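Local coordinates for hypothetical protein (Nitrosomonas europaea, PDB 2IN3) that probably works as a thiol-disulfide oxidoreductase of the DsbA family, FrnE-like branch, and is a putative protein disulfide isomerase, at residues A[25-30]-A[199-204]; A[87-92]-A[126-131]. All coordinates share one frame; numbering follows the deposited sequence. Where two conformers were deposited one is given.

From the N terminus, the chain runs through strand 9-14 into helix 19-35, where it meets the first half of interaction 1. Its partner comes after 168 intervening residues, in helix 198-211, so this contact closes a loop holding most of the domain and joins the first and last helices of the thioredoxin-like fold. Interaction 2 is nested inside that loop. It brings the segment before helix 94-106 against the one between helices 111-123 and 132-141, closing a smaller, mainly helical loop within the helical insertion. The two do not touch: their centres lie 29 Å apart, on opposite sides of the chain's centre, and their nearest atoms are about 14 Å apart.

Interaction 1 of 2, residues A[25-30]-A[199-204]; sequences APVIEN and EALRQL
Arg-202 reaches across to Asn-30 and supplies the polar half of a contact between two helices. Its CG stands anti to the carbonyl carbon (chi1 -84°), and from there the chain is extended to NE, which carries the guanidinium away from its own helix. CB, CG and CD serve as the arm, with part of the side chain resting on Tyr-35. NE makes a salt bridge with Glu-34, one turn further along the helix of Asn-30. CZ lies 3.7 Å from Asn-30 OD1, and at the tip NH2 donates a hydrogen bond to that same oxygen at 2.9 Å. The bond is bent, with an N-H...O angle of 144°. NH2 sits above the carbonyl plane of the amide, while OD1 approaches the edge of the guanidinium, somewhat tilted from its plane; the two flat groups are turned 64° apart. Beside this polar bridge, Val-27 and Leu-201 supply the buried apolar half, CG1 meeting CD1 with the side chains crossed at about a right angle. Ile-198, from the same C-terminal helix, also touches Val-27 and Asn-30. Helix 19-35, at whose start lies a CxxC pattern consistent with a thioredoxin-type redox site, is thus joined to the C-terminal helix. The chemistry implies a division of labour: apolar contact within, and at the more exposed edge a guanidinium shared between a neutral amide and a carboxylate that probably balances its charge.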
loop_
_atom_site.group_PDB
_atom_site.type_symbol
_atom_site.label_atom_id
_atom_site.label_comp_id
_atom_site.label_asym_id
_atom_site.label_seq_id
_atom_site.Cartn_x
_atom_site.Cartn_y
_atom_site.Cartn_z
ATOM N N ALA A 25 -3.405 7.759 -2.312
ATOM C CA ALA A 25 -4.591 6.871 -2.478
ATOM C C ALA A 25 -5.639 7.406 -3.501
ATOM O O ALA A 25 -6.129 6.626 -4.338
ATOM C CB ALA A 25 -5.223 6.484 -1.135
ATOM N N PRO A 26 -5.984 8.720 -3.454
ATOM C CA PRO A 26 -6.910 9.218 -4.482
ATOM C C PRO A 26 -6.376 9.126 -5.917
ATOM O O PRO A 26 -7.163 9.005 -6.861
ATOM C CB PRO A 26 -7.106 10.688 -4.091
ATOM C CG PRO A 26 -6.865 10.713 -2.613
ATOM C CD PRO A 26 -5.681 9.781 -2.463
ATOM N N VAL A 27 -5.052 9.210 -6.087
ATOM C CA VAL A 27 -4.442 9.219 -7.421
ATOM C C VAL A 27 -4.491 7.799 -7.994
ATOM O O VAL A 27 -4.920 7.568 -9.132
ATOM C CB VAL A 27 -2.972 9.695 -7.344
ATOM C CG1 VAL A 27 -2.297 9.630 -8.745
ATOM C CG2 VAL A 27 -2.907 11.103 -6.742
ATOM N N ILE A 28 -4.068 6.825 -7.209
ATOM C CA ILE A 28 -4.138 5.440 -7.697
ATOM C C ILE A 28 -5.591 4.954 -7.888
ATOM O O ILE A 28 -5.875 4.182 -8.818
ATOM C CB ILE A 28 -3.226 4.457 -6.850
ATOM C CG1 ILE A 28 -3.067 3.094 -7.583
ATOM C CG2 ILE A 28 -3.830 4.248 -5.457
ATOM C CD1 ILE A 28 -2.318 3.215 -8.954
ATOM N N GLU A 29 -6.535 5.455 -7.075
ATOM C CA GLU A 29 -7.974 5.170 -7.301
ATOM C C GLU A 29 -8.407 5.665 -8.717
ATOM O O GLU A 29 -9.074 4.937 -9.476
ATOM C CB GLU A 29 -8.868 5.820 -6.226
ATOM C CG GLU A 29 -10.416 5.639 -6.448
ATOM C CD GLU A 29 -11.317 6.638 -5.640
ATOM O OE1 GLU A 29 -10.792 7.397 -4.784
ATOM O OE2 GLU A 29 -12.565 6.669 -5.877
ATOM N N ASN A 30 -8.055 6.902 -9.037
ATOM C CA ASN A 30 -8.392 7.458 -10.347
ATOM C C ASN A 30 -7.750 6.684 -11.487
ATOM O O ASN A 30 -8.404 6.391 -12.495
ATOM C CB ASN A 30 -8.043 8.942 -10.448
ATOM C CG ASN A 30 -8.691 9.597 -11.685
ATOM O OD1 ASN A 30 -8.176 9.515 -12.806
ATOM N ND2 ASN A 30 -9.854 10.214 -11.484
ATOM N N GLU A 199 -2.083 14.365 -12.916
ATOM C CA GLU A 199 -1.761 14.888 -14.265
ATOM C C GLU A 199 -0.426 14.328 -14.764
ATOM O O GLU A 199 -0.311 13.898 -15.915
ATOM C CB GLU A 199 -1.745 16.434 -14.291
ATOM C CG GLU A 199 -3.130 17.060 -14.202
ATOM C CD GLU A 199 -3.627 17.196 -12.750
ATOM O OE1 GLU A 199 -2.826 17.020 -11.801
ATOM O OE2 GLU A 199 -4.826 17.477 -12.573
ATOM N N ALA A 200 0.585 14.317 -13.891
ATOM C CA ALA A 200 1.885 13.756 -14.269
ATOM C C ALA A 200 1.785 12.257 -14.592
ATOM O O ALA A 200 2.398 11.791 -15.542
ATOM C CB ALA A 200 2.919 14.002 -13.187
ATOM N N LEU A 201 0.992 11.520 -13.843
ATOM C CA LEU A 201 0.952 10.076 -14.040
ATOM C C LEU A 201 0.114 9.698 -15.253
ATOM O O LEU A 201 0.417 8.718 -15.932
ATOM C CB LEU A 201 0.480 9.380 -12.782
ATOM C CG LEU A 201 1.400 9.812 -11.634
ATOM C CD1 LEU A 201 0.656 9.717 -10.359
ATOM C CD2 LEU A 201 2.689 8.995 -11.589
ATOM N N ARG A 202 -0.904 10.507 -15.546
ATOM C CA ARG A 202 -1.630 10.368 -16.823
ATOM C C ARG A 202 -0.666 10.482 -18.009
ATOM O O ARG A 202 -0.684 9.647 -18.915
ATOM C CB ARG A 202 -2.736 11.388 -16.907
ATOM C CG ARG A 202 -4.024 10.920 -16.197
ATOM C CD ARG A 202 -4.940 12.078 -15.950
ATOM N NE ARG A 202 -6.162 11.645 -15.279
ATOM C CZ ARG A 202 -7.063 12.491 -14.793
ATOM N NH1 ARG A 202 -6.904 13.798 -14.957
ATOM N NH2 ARG A 202 -8.143 12.028 -14.175
ATOM N N GLN A 203 0.181 11.513 -17.994
ATOM C CA GLN A 203 1.206 11.677 -19.036
ATOM C C GLN A 203 2.072 10.417 -19.176
ATOM O O GLN A 203 2.262 9.902 -20.280
ATOM C CB GLN A 203 2.101 12.902 -18.751
ATOM C CG GLN A 203 3.107 13.240 -19.872
ATOM C CD GLN A 203 4.484 12.609 -19.678
ATOM O OE1 GLN A 203 5.151 12.842 -18.667
ATOM N NE2 GLN A 203 4.927 11.829 -20.665
ATOM N N LEU A 204 2.610 9.956 -18.049
ATOM C CA LEU A 204 3.560 8.837 -18.035
ATOM C C LEU A 204 2.897 7.552 -18.545
ATOM O O LEU A 204 3.396 6.897 -19.474
ATOM C CB LEU A 204 4.115 8.628 -16.609
ATOM C CG LEU A 204 4.953 9.830 -16.143
ATOM C CD1 LEU A 204 5.303 9.730 -14.648
ATOM C CD2 LEU A 204 6.172 9.982 -17.016
#

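Interaction 2 of 2, residues A[87-92]-A[126-131]; sequences EGFIYD and QEDVAQ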
loop_
_atom_site.group_PDB
_atom_site.type_symbol
_atom_site.label_atom_id
_atom_site.label_comp_id
_atom_site.label_asym_id
_atom_site.label_seq_id
_atom_site.Cartn_x
_atom_site.Cartn_y
_atom_site.Cartn_z
ATOM N N GLU A 87 4.261 7.018 22.740
ATOM C CA GLU A 87 5.522 6.359 23.050
ATOM C C GLU A 87 5.247 4.905 23.452
ATOM O O GLU A 87 4.311 4.611 24.207
ATOM C CB GLU A 87 6.349 7.143 24.100
ATOM C CG GLU A 87 6.271 6.656 25.524
ATOM C CD GLU A 87 7.271 5.540 25.840
ATOM O OE1 GLU A 87 7.876 4.980 24.891
ATOM O OE2 GLU A 87 7.447 5.216 27.044
ATOM N N GLY A 88 6.057 4.003 22.914
ATOM C CA GLY A 88 5.860 2.587 23.137
ATOM C C GLY A 88 5.335 1.956 21.871
ATOM O O GLY A 88 5.404 0.742 21.705
ATOM N N PHE A 89 4.812 2.780 20.964
ATOM C CA PHE A 89 4.303 2.276 19.708
ATOM C C PHE A 89 5.437 1.645 18.905
ATOM O O PHE A 89 6.534 2.216 18.808
ATOM C CB PHE A 89 3.625 3.386 18.891
ATOM C CG PHE A 89 3.039 2.898 17.611
ATOM C CD1 PHE A 89 1.857 2.150 17.613
ATOM C CD2 PHE A 89 3.690 3.138 16.405
ATOM C CE1 PHE A 89 1.318 1.672 16.420
ATOM C CE2 PHE A 89 3.169 2.668 15.206
ATOM C CZ PHE A 89 1.983 1.939 15.205
ATOM N N ILE A 90 5.164 0.467 18.350
ATOM C CA ILE A 90 6.141 -0.268 17.558
ATOM C C ILE A 90 5.704 -0.205 16.090
ATOM O O ILE A 90 4.613 -0.659 15.729
ATOM C CB ILE A 90 6.304 -1.726 18.048
ATOM C CG1 ILE A 90 6.808 -1.740 19.505
ATOM C CG2 ILE A 90 7.244 -2.518 17.126
ATOM C CD1 ILE A 90 7.007 -3.120 20.083
ATOM N N TYR A 91 6.561 0.366 15.257
ATOM C CA TYR A 91 6.229 0.641 13.864
ATOM C C TYR A 91 6.518 -0.584 12.952
ATOM O O TYR A 91 7.386 -0.529 12.066
ATOM C CB TYR A 91 6.971 1.911 13.401
ATOM C CG TYR A 91 6.210 2.692 12.357
ATOM C CD1 TYR A 91 5.517 3.859 12.693
ATOM C CD2 TYR A 91 6.153 2.246 11.033
ATOM C CE1 TYR A 91 4.801 4.571 11.733
ATOM C CE2 TYR A 91 5.427 2.945 10.064
ATOM C CZ TYR A 91 4.759 4.098 10.424
ATOM O OH TYR A 91 4.055 4.767 9.465
ATOM N N ASP A 92 5.786 -1.679 13.189
ATOM C CA ASP A 92 5.944 -2.926 12.433
ATOM C C ASP A 92 5.009 -2.978 11.231
ATOM O O ASP A 92 3.791 -3.178 11.378
ATOM C CB ASP A 92 5.718 -4.155 13.325
ATOM C CG ASP A 92 5.945 -5.479 12.578
ATOM O OD1 ASP A 92 6.546 -5.469 11.472
ATOM O OD2 ASP A 92 5.532 -6.548 13.096
ATOM N N GLN A 126 -6.310 5.797 14.328
ATOM C CA GLN A 126 -5.224 5.549 15.296
ATOM C C GLN A 126 -5.227 4.109 15.787
ATOM O O GLN A 126 -4.922 3.824 16.962
ATOM C CB GLN A 126 -5.303 6.535 16.467
ATOM C CG GLN A 126 -5.242 7.967 16.007
ATOM C CD GLN A 126 -4.991 8.946 17.113
ATOM O OE1 GLN A 126 -5.670 8.925 18.125
ATOM N NE2 GLN A 126 -4.017 9.822 16.921
ATOM N N GLU A 127 -5.620 3.196 14.906
ATOM C CA GLU A 127 -5.727 1.806 15.291
ATOM C C GLU A 127 -4.387 1.134 15.043
ATOM O O GLU A 127 -3.639 1.551 14.155
ATOM C CB GLU A 127 -6.825 1.114 14.508
ATOM C CG GLU A 127 -8.170 1.761 14.678
ATOM C CD GLU A 127 -9.280 0.968 14.028
ATOM O OE1 GLU A 127 -9.059 -0.197 13.660
ATOM O OE2 GLU A 127 -10.378 1.522 13.867
ATOM N N ASP A 128 -4.081 0.125 15.850
ATOM C CA ASP A 128 -2.825 -0.588 15.706
ATOM C C ASP A 128 -3.009 -1.650 14.636
ATOM O O ASP A 128 -3.359 -2.800 14.917
ATOM C CB ASP A 128 -2.376 -1.193 17.039
ATOM C CG ASP A 128 -0.943 -1.719 16.991
ATOM O OD1 ASP A 128 -0.291 -1.635 15.921
ATOM O OD2 ASP A 128 -0.472 -2.216 18.041
ATOM N N VAL A 129 -2.775 -1.231 13.394
ATOM C CA VAL A 129 -2.974 -2.081 12.221
ATOM C C VAL A 129 -1.896 -3.153 12.038
ATOM O O VAL A 129 -1.979 -3.981 11.120
ATOM C CB VAL A 129 -3.195 -1.249 10.925
ATOM C CG1 VAL A 129 -4.413 -0.354 11.098
ATOM C CG2 VAL A 129 -1.962 -0.430 10.565
ATOM N N ALA A 130 -0.921 -3.162 12.947
ATOM C CA ALA A 130 -0.020 -4.313 13.107
ATOM C C ALA A 130 -0.674 -5.537 13.773
ATOM O O ALA A 130 -0.094 -6.628 13.754
ATOM C CB ALA A 130 1.224 -3.899 13.876
ATOM N N GLN A 131 -1.869 -5.369 14.360
ATOM C CA GLN A 131 -2.548 -6.457 15.071
ATOM C C GLN A 131 -3.613 -7.189 14.252
ATOM O O GLN A 131 -4.430 -6.563 13.584
ATOM C CB GLN A 131 -3.182 -5.970 16.392
ATOM C CG GLN A 131 -2.310 -5.030 17.244
ATOM C CD GLN A 131 -1.097 -5.719 17.891
ATOM O OE1 GLN A 131 -1.148 -6.895 18.261
ATOM N NE2 GLN A 131 -0.006 -4.964 18.048
HETATM O O HOH W 1 2.204 -2.240 16.546
#
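Phe-89 and Asp-128 meet where two irregular segments come together, CE1 of the ring lying 3.7 Å from carboxylate atom OD1. The approach is oblique, the ring and carboxylate planes standing 56° apart. Nearby, the methyl of Ala-130 points toward the other segment and rests on the backbone, CB to Asp-92 O at 3.7 Å. These two touches form the close-packed part, and the ring is further backed by Phe-122 and Met-17. The looser side is bridged by water: water 1 donates to Ile-90 O at 3.0 Å and to Asp-128 OD1 at 2.6 Å, in place of a direct hydrogen bond. Asp-128 CG lies anti to the backbone N (chi1 -169°), which turns OD1 toward both ring and water. Its own segment steadies the carboxylate: Gln-131 NE2 donates to Asp-128 OD2 at 2.8 Å, from above the carboxylate plane, and Ala-130 N gives OD1 a weak bond. With an alanine in place of Asp-128, water 1 would probably lose its hold on this segment and the Gln-131 amide would be left free to turn. In the fold, Asp-92 OD1 caps Glu-94 N at the start of helix 94-106. The type I beta turn from Asp-128 to Gln-131, closed by Gln-131 N to Asp-128 O, leads into helix 132-141 with Gln-131 at the N-cap position, and Val-129 touches both that helix and helix 111-123.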